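Local coordinates for aldolase (Klebsiella pneumoniae, PDB 6VOQ), which belongs to the class II aldolase and adducin family, with an alpha-beta fold, and binds a zinc ion, at residues A[90-104]-A[157-170]. Sequence-based numbering, arbitrary orientation.
Sequences KAIVHLHSHYLTALS and LLANHGPVVTGSSL. With ZN (zinc ion), chain B.
His94, His96 and His161 converge on one zinc ion through their NE2 atoms, at 2.2 Å for His94 NE2 and His96 NE2 and 2.1 Å for His161 NE2; Glu75 completes the site. The His161 ring stands nearly perpendicular to that of His94, the planes at 86°, with both NE2 atoms on the metal. With CG of His161 swung opposite its backbone N (chi1 -170°), the imidazole extends back to the metal although its CB points away from 90-104.

In the second shell, His94 ND1 donates to Pro163 O at 2.7 Å, the donor lying 37° above the carbonyl plane. This bond and the zinc together hold the ring's rotation. The loop 159-161 is held by helix 98-104: Ser104 OG accepts from His161 N (2.9 Å) while donating to Thr101 O, and Asn160 N reaches Ser104 O at 2.8 Å. Opposite Leu158 the chain carries two residues, His161 and Gly162, in a classic beta bulge at the metal-binding turn.

Farther out, strands 91-94 and 162-167 run antiparallel as neighbours in the central sheet. Val93 and Val165 form a hydrogen-bonded pair, Val93 N to Val165 O measuring 2.8 Å, and Val93 CG2 packs on Leu170. Leu100 CD1 lies against Pro163 CG at 3.6 Å, seating the helix on the strand. Tyr121 of the second subunit stacks on His96, bringing the site to a subunit interface.

With ND1 of His94 committed as a donor, NE2 is the nitrogen left to bind the metal, and the carbonyl contact probably makes it a stronger zinc ligand.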
loop_
_atom_site.group_PDB
_atom_site.type_symbol
_atom_site.label_atom_id
_atom_site.label_comp_id
_atom_site.label_asym_id
_atom_site.label_seq_id
_atom_site.Cartn_x
_atom_site.Cartn_y
_atom_site.Cartn_z
ATOM N N LYS A 90 22.255 5.601 19.440
ATOM C CA LYS A 90 21.732 6.913 19.780
ATOM C C LYS A 90 20.231 7.034 19.569
ATOM O O LYS A 90 19.651 8.062 19.941
ATOM C CB LYS A 90 22.443 8.000 18.957
ATOM C CG LYS A 90 23.959 7.943 19.015
ATOM C CD LYS A 90 24.470 8.167 20.430
ATOM C CE LYS A 90 25.995 8.185 20.470
ATOM N NZ LYS A 90 26.545 8.476 21.831
ATOM N N ALA A 91 19.597 6.021 18.985
ATOM C CA ALA A 91 18.184 6.057 18.659
ATOM C C ALA A 91 17.735 4.644 18.351
ATOM O O ALA A 91 18.493 3.843 17.795
ATOM C CB ALA A 91 17.880 6.981 17.474
ATOM N N ILE A 92 16.491 4.356 18.724
ATOM C CA ILE A 92 15.894 3.042 18.569
ATOM C C ILE A 92 14.519 3.218 17.953
ATOM O O ILE A 92 13.734 4.061 18.402
ATOM C CB ILE A 92 15.782 2.286 19.905
ATOM C CG1 ILE A 92 17.154 1.890 20.425
ATOM C CG2 ILE A 92 14.927 1.041 19.741
ATOM C CD1 ILE A 92 17.060 1.061 21.696
ATOM N N VAL A 93 14.236 2.424 16.927
ATOM C CA VAL A 93 12.927 2.363 16.299
ATOM C C VAL A 93 12.371 0.980 16.583
ATOM O O VAL A 93 13.001 -0.031 16.256
ATOM C CB VAL A 93 13.015 2.637 14.790
ATOM C CG1 VAL A 93 11.743 2.177 14.062
ATOM C CG2 VAL A 93 13.266 4.109 14.554
ATOM N N HIS A 94 11.224 0.929 17.241
ATOM C CA HIS A 94 10.520 -0.323 17.447
ATOM C C HIS A 94 9.177 -0.245 16.742
ATOM O O HIS A 94 8.389 0.669 16.999
ATOM C CB HIS A 94 10.317 -0.626 18.922
ATOM C CG HIS A 94 9.399 -1.783 19.154
ATOM N ND1 HIS A 94 9.642 -3.037 18.631
ATOM C CD2 HIS A 94 8.223 -1.872 19.816
ATOM C CE1 HIS A 94 8.665 -3.854 18.983
ATOM N NE2 HIS A 94 7.791 -3.172 19.701
ATOM N N LEU A 95 8.926 -1.192 15.853
ATOM C CA LEU A 95 7.683 -1.248 15.106
ATOM C C LEU A 95 7.181 -2.680 15.084
ATOM O O LEU A 95 7.933 -3.625 15.319
ATOM C CB LEU A 95 7.863 -0.770 13.664
ATOM C CG LEU A 95 8.293 0.662 13.437
ATOM C CD1 LEU A 95 8.676 0.777 11.989
ATOM C CD2 LEU A 95 7.156 1.603 13.784
ATOM N N HIS A 96 5.892 -2.831 14.805
ATOM C CA HIS A 96 5.350 -4.122 14.405
ATOM C C HIS A 96 5.176 -4.170 12.899
ATOM O O HIS A 96 4.108 -4.551 12.404
ATOM C CB HIS A 96 4.032 -4.407 15.118
ATOM C CG HIS A 96 4.126 -4.337 16.609
ATOM N ND1 HIS A 96 3.035 -4.521 17.432
ATOM C CD2 HIS A 96 5.176 -4.101 17.428
ATOM C CE1 HIS A 96 3.407 -4.393 18.692
ATOM N NE2 HIS A 96 4.702 -4.137 18.717
ATOM N N SER A 97 6.201 -3.747 12.154
ATOM C CA SER A 97 6.072 -3.670 10.704
ATOM C C SER A 97 5.810 -5.066 10.149
ATOM O O SER A 97 6.299 -6.068 10.682
ATOM C CB SER A 97 7.317 -3.025 10.075
ATOM O OG SER A 97 8.523 -3.715 10.389
ATOM N N HIS A 98 4.997 -5.127 9.093
ATOM C CA HIS A 98 4.253 -6.347 8.802
ATOM C C HIS A 98 5.180 -7.534 8.545
ATOM O O HIS A 98 5.061 -8.587 9.185
ATOM C CB HIS A 98 3.322 -6.137 7.614
ATOM C CG HIS A 98 2.585 -7.378 7.240
ATOM N ND1 HIS A 98 1.532 -7.869 7.984
ATOM C CD2 HIS A 98 2.815 -8.289 6.263
ATOM C CE1 HIS A 98 1.109 -8.999 7.448
ATOM N NE2 HIS A 98 1.873 -9.279 6.405
ATOM N N TYR A 99 6.111 -7.383 7.605
ATOM C CA TYR A 99 6.907 -8.527 7.188
ATOM C C TYR A 99 7.979 -8.890 8.206
ATOM O O TYR A 99 8.293 -10.074 8.360
ATOM C CB TYR A 99 7.491 -8.264 5.794
ATOM C CG TYR A 99 6.372 -8.163 4.777
ATOM C CD1 TYR A 99 5.758 -9.304 4.279
ATOM C CD2 TYR A 99 5.878 -6.928 4.373
ATOM C CE1 TYR A 99 4.703 -9.212 3.378
ATOM C CE2 TYR A 99 4.838 -6.831 3.469
ATOM C CZ TYR A 99 4.254 -7.976 2.985
ATOM O OH TYR A 99 3.215 -7.884 2.092
ATOM N N LEU A 100 8.528 -7.914 8.934
ATOM C CA LEU A 100 9.451 -8.274 10.003
ATOM C C LEU A 100 8.719 -8.965 11.143
ATOM O O LEU A 100 9.268 -9.893 11.750
ATOM C CB LEU A 100 10.200 -7.040 10.501
ATOM C CG LEU A 100 11.419 -6.628 9.666
ATOM C CD1 LEU A 100 11.882 -5.222 10.045
ATOM C CD2 LEU A 100 12.566 -7.634 9.808
ATOM N N THR A 101 7.481 -8.543 11.435
ATOM C CA THR A 101 6.668 -9.243 12.424
ATOM C C THR A 101 6.313 -10.645 11.943
ATOM O O THR A 101 6.337 -11.602 12.727
ATOM C CB THR A 101 5.386 -8.455 12.718
ATOM O OG1 THR A 101 5.706 -7.173 13.270
ATOM C CG2 THR A 101 4.480 -9.216 13.694
ATOM N N ALA A 102 5.945 -10.771 10.663
ATOM C CA ALA A 102 5.666 -12.083 10.088
ATOM C C ALA A 102 6.865 -13.000 10.245
ATOM O O ALA A 102 6.750 -14.111 10.775
ATOM C CB ALA A 102 5.298 -11.950 8.613
ATOM N N LEU A 103 8.032 -12.533 9.799
ATOM C CA LEU A 103 9.261 -13.286 9.994
ATOM C C LEU A 103 9.452 -13.683 11.451
ATOM O O LEU A 103 9.984 -14.765 11.733
ATOM C CB LEU A 103 10.444 -12.459 9.504
ATOM C CG LEU A 103 11.812 -13.126 9.517
ATOM C CD1 LEU A 103 11.872 -14.231 8.484
ATOM C CD2 LEU A 103 12.849 -12.090 9.230
ATOM N N SER A 104 9.009 -12.839 12.386
ATOM C CA SER A 104 9.231 -13.117 13.804
ATOM C C SER A 104 8.324 -14.217 14.334
ATOM O O SER A 104 8.602 -14.754 15.409
ATOM C CB SER A 104 9.025 -11.843 14.638
ATOM O OG SER A 104 7.691 -11.757 15.123
ATOM N N LEU A 157 15.224 -9.121 16.429
ATOM C CA LEU A 157 13.874 -9.560 16.104
ATOM C C LEU A 157 13.302 -10.242 17.338
ATOM O O LEU A 157 13.791 -11.301 17.750
ATOM C CB LEU A 157 13.867 -10.480 14.890
ATOM C CG LEU A 157 12.515 -10.830 14.268
ATOM C CD1 LEU A 157 11.751 -9.588 13.872
ATOM C CD2 LEU A 157 12.708 -11.719 13.059
ATOM N N LEU A 158 12.289 -9.612 17.937
ATOM C CA LEU A 158 11.537 -10.213 19.032
ATOM C C LEU A 158 10.521 -11.187 18.450
ATOM O O LEU A 158 9.618 -10.778 17.714
ATOM C CB LEU A 158 10.827 -9.144 19.857
ATOM C CG LEU A 158 11.634 -7.962 20.374
ATOM C CD1 LEU A 158 10.726 -7.114 21.244
ATOM C CD2 LEU A 158 12.836 -8.418 21.164
ATOM N N ALA A 159 10.688 -12.470 18.751
ATOM C CA ALA A 159 9.812 -13.487 18.191
ATOM C C ALA A 159 8.360 -13.189 18.544
ATOM O O ALA A 159 8.065 -12.689 19.630
ATOM C CB ALA A 159 10.221 -14.865 18.706
ATOM N N ASN A 160 7.456 -13.480 17.606
ATOM C CA ASN A 160 6.018 -13.254 17.788
ATOM C C ASN A 160 5.725 -11.819 18.217
ATOM O O ASN A 160 4.875 -11.565 19.071
ATOM C CB ASN A 160 5.421 -14.228 18.801
ATOM C CG ASN A 160 5.644 -15.660 18.431
ATOM O OD1 ASN A 160 6.584 -16.303 18.909
ATOM N ND2 ASN A 160 4.779 -16.184 17.577
ATOM N N HIS A 161 6.433 -10.869 17.621
ATOM C CA HIS A 161 6.342 -9.504 18.104
ATOM C C HIS A 161 6.718 -8.502 17.024
ATOM O O HIS A 161 5.836 -7.884 16.420
ATOM C CB HIS A 161 7.233 -9.334 19.326
ATOM C CG HIS A 161 7.028 -8.039 20.045
ATOM N ND1 HIS A 161 7.445 -7.838 21.342
ATOM C CD2 HIS A 161 6.445 -6.884 19.653
ATOM C CE1 HIS A 161 7.132 -6.611 21.715
ATOM N NE2 HIS A 161 6.523 -6.012 20.708
ATOM N N GLY A 162 8.022 -8.323 16.787
ATOM C CA GLY A 162 8.493 -7.380 15.800
ATOM C C GLY A 162 9.928 -6.917 16.007
ATOM O O GLY A 162 10.615 -7.336 16.949
ATOM N N PRO A 163 10.399 -6.031 15.121
ATOM C CA PRO A 163 11.799 -5.601 15.158
ATOM C C PRO A 163 12.081 -4.489 16.159
ATOM O O PRO A 163 11.224 -3.669 16.495
ATOM C CB PRO A 163 12.030 -5.091 13.733
ATOM C CG PRO A 163 10.718 -4.568 13.346
ATOM C CD PRO A 163 9.725 -5.531 13.911
ATOM N N VAL A 164 13.329 -4.468 16.612
ATOM C CA VAL A 164 13.891 -3.399 17.424
ATOM C C VAL A 164 15.193 -3.016 16.735
ATOM O O VAL A 164 16.105 -3.846 16.634
ATOM C CB VAL A 164 14.143 -3.838 18.874
ATOM C CG1 VAL A 164 14.888 -2.740 19.642
ATOM C CG2 VAL A 164 12.833 -4.190 19.559
ATOM N N VAL A 165 15.283 -1.778 16.244
ATOM C CA VAL A 165 16.350 -1.373 15.330
ATOM C C VAL A 165 17.063 -0.144 15.879
ATOM O O VAL A 165 16.418 0.873 16.176
ATOM C CB VAL A 165 15.788 -1.104 13.925
ATOM C CG1 VAL A 165 16.904 -0.883 12.938
ATOM C CG2 VAL A 165 14.894 -2.276 13.494
ATOM N N THR A 166 18.392 -0.226 15.991
ATOM C CA THR A 166 19.187 0.892 16.492
ATOM C C THR A 166 19.779 1.697 15.342
ATOM O O THR A 166 19.752 1.296 14.177
ATOM C CB THR A 166 20.327 0.434 17.410
ATOM O OG1 THR A 166 21.397 -0.080 16.611
ATOM C CG2 THR A 166 19.857 -0.625 18.407
ATOM N N GLY A 167 20.319 2.853 15.696
ATOM C CA GLY A 167 20.981 3.702 14.729
ATOM C C GLY A 167 21.746 4.801 15.427
ATOM O O GLY A 167 21.591 5.027 16.633
ATOM N N SER A 168 22.585 5.484 14.644
ATOM C CA SER A 168 23.368 6.610 15.146
ATOM C C SER A 168 22.550 7.888 15.233
ATOM O O SER A 168 23.044 8.886 15.768
ATOM C CB SER A 168 24.591 6.842 14.255
ATOM O OG SER A 168 24.207 7.022 12.899
ATOM N N SER A 169 21.335 7.876 14.694
ATOM C CA SER A 169 20.363 8.945 14.850
ATOM C C SER A 169 18.986 8.327 14.650
ATOM O O SER A 169 18.866 7.155 14.287
ATOM C CB SER A 169 20.628 10.082 13.861
ATOM O OG SER A 169 20.282 9.700 12.543
ATOM N N LEU A 170 17.932 9.113 14.892
ATOM C CA LEU A 170 16.594 8.584 14.643
ATOM C C LEU A 170 16.364 8.339 13.157
ATOM O O LEU A 170 15.771 7.325 12.781
ATOM C CB LEU A 170 15.520 9.509 15.204
ATOM C CG LEU A 170 14.106 8.901 15.206
ATOM C CD1 LEU A 170 14.072 7.522 15.901
ATOM C CD2 LEU A 170 13.103 9.842 15.843
HETATM ZN ZN ZN B . 5.927 -3.960 20.495
#